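Local coordinates for uncharacterized protein MJ1062 (Methanocaldococcus jannaschii, PDB 3EO4), which is of unknown function, though this C-terminal part carries a GNAT-type N-acetyltransferase domain and the whole protein probably acts as an acyltransferase and hexosyltransferase, at residues Lys149-Lys152 / Trp158-Glu161. Residues are numbered along the deposited sequence; the frame is centred on the assembly and turned at random.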
ATOM      1  N   LYS A 149      -3.322  -4.462  30.331  1.00 18.70           N
ATOM      2  CA  LYS A 149      -4.044  -3.198  30.313  1.00 20.38           C
ATOM      3  C   LYS A 149      -3.753  -2.459  31.604  1.00 20.82           C
ATOM      4  O   LYS A 149      -3.978  -2.982  32.686  1.00 21.01           O
ATOM      5  CB  LYS A 149      -5.561  -3.402  30.160  1.00 19.50           C
ATOM      6  CG  LYS A 149      -6.286  -2.120  29.761  1.00 21.20           C
ATOM      7  CD  LYS A 149      -7.808  -2.250  29.906  1.00 22.19           C
ATOM      8  CE  LYS A 149      -8.384  -2.915  28.697  1.00 23.96           C
ATOM      9  NZ  LYS A 149      -9.504  -3.784  29.125  1.00 27.16           N
ATOM     10  N   THR A 150      -3.255  -1.241  31.480  1.00 22.18           N
ATOM     11  CA  THR A 150      -2.719  -0.520  32.634  1.00 23.55           C
ATOM     12  C   THR A 150      -3.457   0.775  32.964  1.00 23.40           C
ATOM     13  O   THR A 150      -3.624   1.103  34.130  1.00 23.35           O
ATOM     14  CB  THR A 150      -1.187  -0.288  32.446  1.00 23.58           C
ATOM     15  OG1 THR A 150      -0.471  -1.298  33.160  1.00 26.08           O
ATOM     16  CG2 THR A 150      -0.727   1.054  32.950  1.00 25.17           C
ATOM     17  N   LYS A 151      -3.926   1.478  31.937  1.00 23.81           N
ATOM     18  CA  LYS A 151      -4.235   2.901  32.045  1.00 24.52           C
ATOM     19  C   LYS A 151      -5.019   3.344  30.808  1.00 23.84           C
ATOM     20  O   LYS A 151      -4.787   2.833  29.723  1.00 24.03           O
ATOM     21  CB  LYS A 151      -2.912   3.678  32.106  1.00 24.93           C
ATOM     22  CG  LYS A 151      -3.001   5.123  32.570  1.00 28.19           C
ATOM     23  CD  LYS A 151      -1.749   5.934  32.148  1.00 32.01           C
ATOM     24  CE  LYS A 151      -0.441   5.253  32.518  1.00 34.46           C
ATOM     25  NZ  LYS A 151       0.682   6.231  32.699  1.00 37.29           N
ATOM     26  N   LYS A 152      -5.940   4.291  30.963  1.00 24.08           N
ATOM     27  CA  LYS A 152      -6.599   4.913  29.802  1.00 24.23           C
ATOM     28  C   LYS A 152      -5.579   5.697  28.984  1.00 23.70           C
ATOM     29  O   LYS A 152      -4.665   6.300  29.539  1.00 24.18           O
ATOM     30  CB  LYS A 152      -7.697   5.882  30.260  1.00 24.56           C
ATOM     31  CG  LYS A 152      -9.113   5.342  30.237  1.00 25.60           C
ATOM     32  CD  LYS A 152     -10.131   6.498  30.090  1.00 27.18           C
ATOM     33  CE  LYS A 152     -10.656   6.703  28.620  1.00 30.25           C
ATOM     34  NZ  LYS A 152      -9.838   6.078  27.479  1.00 27.94           N
ATOM     35  N   TRP A 158      -6.451   2.583  25.118  1.00 18.72           N
ATOM     36  CA  TRP A 158      -5.899   1.992  26.330  1.00 17.92           C
ATOM     37  C   TRP A 158      -4.404   1.776  26.219  1.00 18.09           C
ATOM     38  O   TRP A 158      -3.900   1.400  25.163  1.00 17.34           O
ATOM     39  CB  TRP A 158      -6.552   0.632  26.587  1.00 17.96           C
ATOM     40  CG  TRP A 158      -7.959   0.783  26.885  1.00 19.20           C
ATOM     41  CD1 TRP A 158      -8.991   0.686  26.013  1.00 19.77           C
ATOM     42  CD2 TRP A 158      -8.523   1.151  28.145  1.00 20.54           C
ATOM     43  NE1 TRP A 158     -10.173   0.939  26.652  1.00 21.21           N
ATOM     44  CE2 TRP A 158      -9.915   1.235  27.966  1.00 20.50           C
ATOM     45  CE3 TRP A 158      -7.984   1.401  29.415  1.00 20.32           C
ATOM     46  CZ2 TRP A 158     -10.781   1.551  29.002  1.00 19.27           C
ATOM     47  CZ3 TRP A 158      -8.849   1.720  30.451  1.00 19.09           C
ATOM     48  CH2 TRP A 158     -10.232   1.791  30.234  1.00 20.61           C
ATOM     49  N   ILE A 159      -3.707   1.991  27.330  1.00 17.96           N
ATOM     50  CA  ILE A 159      -2.290   1.669  27.418  1.00 17.35           C
ATOM     51  C   ILE A 159      -2.155   0.295  28.051  1.00 17.32           C
ATOM     52  O   ILE A 159      -2.831   0.002  29.059  1.00 17.78           O
ATOM     53  CB  ILE A 159      -1.538   2.671  28.311  1.00 17.78           C
ATOM     54  CG1 ILE A 159      -2.013   4.117  28.053  1.00 17.42           C
ATOM     55  CG2 ILE A 159      -0.024   2.463  28.206  1.00 16.60           C
ATOM     56  CD1 ILE A 159      -1.957   4.545  26.610  1.00 18.94           C
ATOM     57  N   TYR A 160      -1.298  -0.514  27.431  1.00 15.84           N
ATOM     58  CA  TYR A 160      -0.953  -1.852  27.832  1.00 16.12           C
ATOM     59  C   TYR A 160       0.563  -1.852  28.031  1.00 16.41           C
ATOM     60  O   TYR A 160       1.283  -1.391  27.143  1.00 15.51           O
ATOM     61  CB  TYR A 160      -1.287  -2.832  26.694  1.00 15.95           C
ATOM     62  CG  TYR A 160      -2.755  -3.115  26.514  1.00 16.40           C
ATOM     63  CD1 TYR A 160      -3.286  -4.320  26.929  1.00 16.48           C
ATOM     64  CD2 TYR A 160      -3.613  -2.179  25.914  1.00 17.78           C
ATOM     65  CE1 TYR A 160      -4.634  -4.591  26.788  1.00 15.98           C
ATOM     66  CE2 TYR A 160      -4.972  -2.441  25.764  1.00 18.06           C
ATOM     67  CZ  TYR A 160      -5.462  -3.648  26.213  1.00 18.69           C
ATOM     68  OH  TYR A 160      -6.778  -3.946  26.061  1.00 20.21           O
ATOM     69  N   GLU A 161       1.048  -2.366  29.168  1.00 16.37           N
ATOM     70  CA  GLU A 161       2.476  -2.285  29.501  1.00 17.10           C
ATOM     71  C   GLU A 161       3.045  -3.649  29.768  1.00 16.88           C
ATOM     72  O   GLU A 161       2.320  -4.566  30.164  1.00 17.45           O
ATOM     73  CB  GLU A 161       2.741  -1.404  30.721  1.00 16.58           C
ATOM     74  CG  GLU A 161       2.114  -0.039  30.635  1.00 20.92           C
ATOM     75  CD  GLU A 161       2.722   0.991  31.593  1.00 26.88           C
ATOM     76  OE1 GLU A 161       2.492   2.203  31.358  1.00 29.34           O
ATOM     77  OE2 GLU A 161       3.426   0.604  32.567  1.00 28.56           O
TER
HETATM   78  O   HOH W   1      -7.565  -6.145  27.491  1.00 29.10           O
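A classic beta bulge sets Thr-150 and Lys-151 together opposite Ile-159 in this antiparallel hairpin: Thr-150 N gives Ile-159 O a straight bond of 2.8 Å in the carbonyl plane, Lys-151 N adds a weak one to the same oxygen, and Ile-159 N returns a bond of 2.8 Å to Lys-151 O. Two lysines sandwich the indole of Trp-158, Lys-149 CD over one face, 3.7 Å from Trp-158 CE3, and Lys-152 CG over the opposite face, 3.6 Å from Trp-158 CZ3. The Lys-152 chain bends to set its NZ above the six-membered ring of Trp-158, a cation-pi contact of 4.9 Å to the centroid; this ammonium also hydrogen-bonds Arg-154 O. A chi1 of -164° swings Lys-149 CG away from its own amide nitrogen and runs the chain between the two aromatics, its CB over the Tyr-160 ring and its CE 3.3 Å from Tyr-160 OH. A water lies at the edge of that ring, 2.7 Å from Tyr-160 OH. A leucine in place of Tyr-160 would probably strip Lys-149 of its flat support and leave this water without its hydroxyl partner. From the bulge itself, Thr-150 CG2 packs 3.7 Å from Glu-161 CD. In this C-terminal hairpin of the GNAT-type domain, central strand 157-163 also pairs with strand 126-132, past whose end Glu-133 OE2 accepts a hydrogen bond from Trp-158 NE1; Tyr-160 packs against Ile-139 and Glu-143 of helix 136-144.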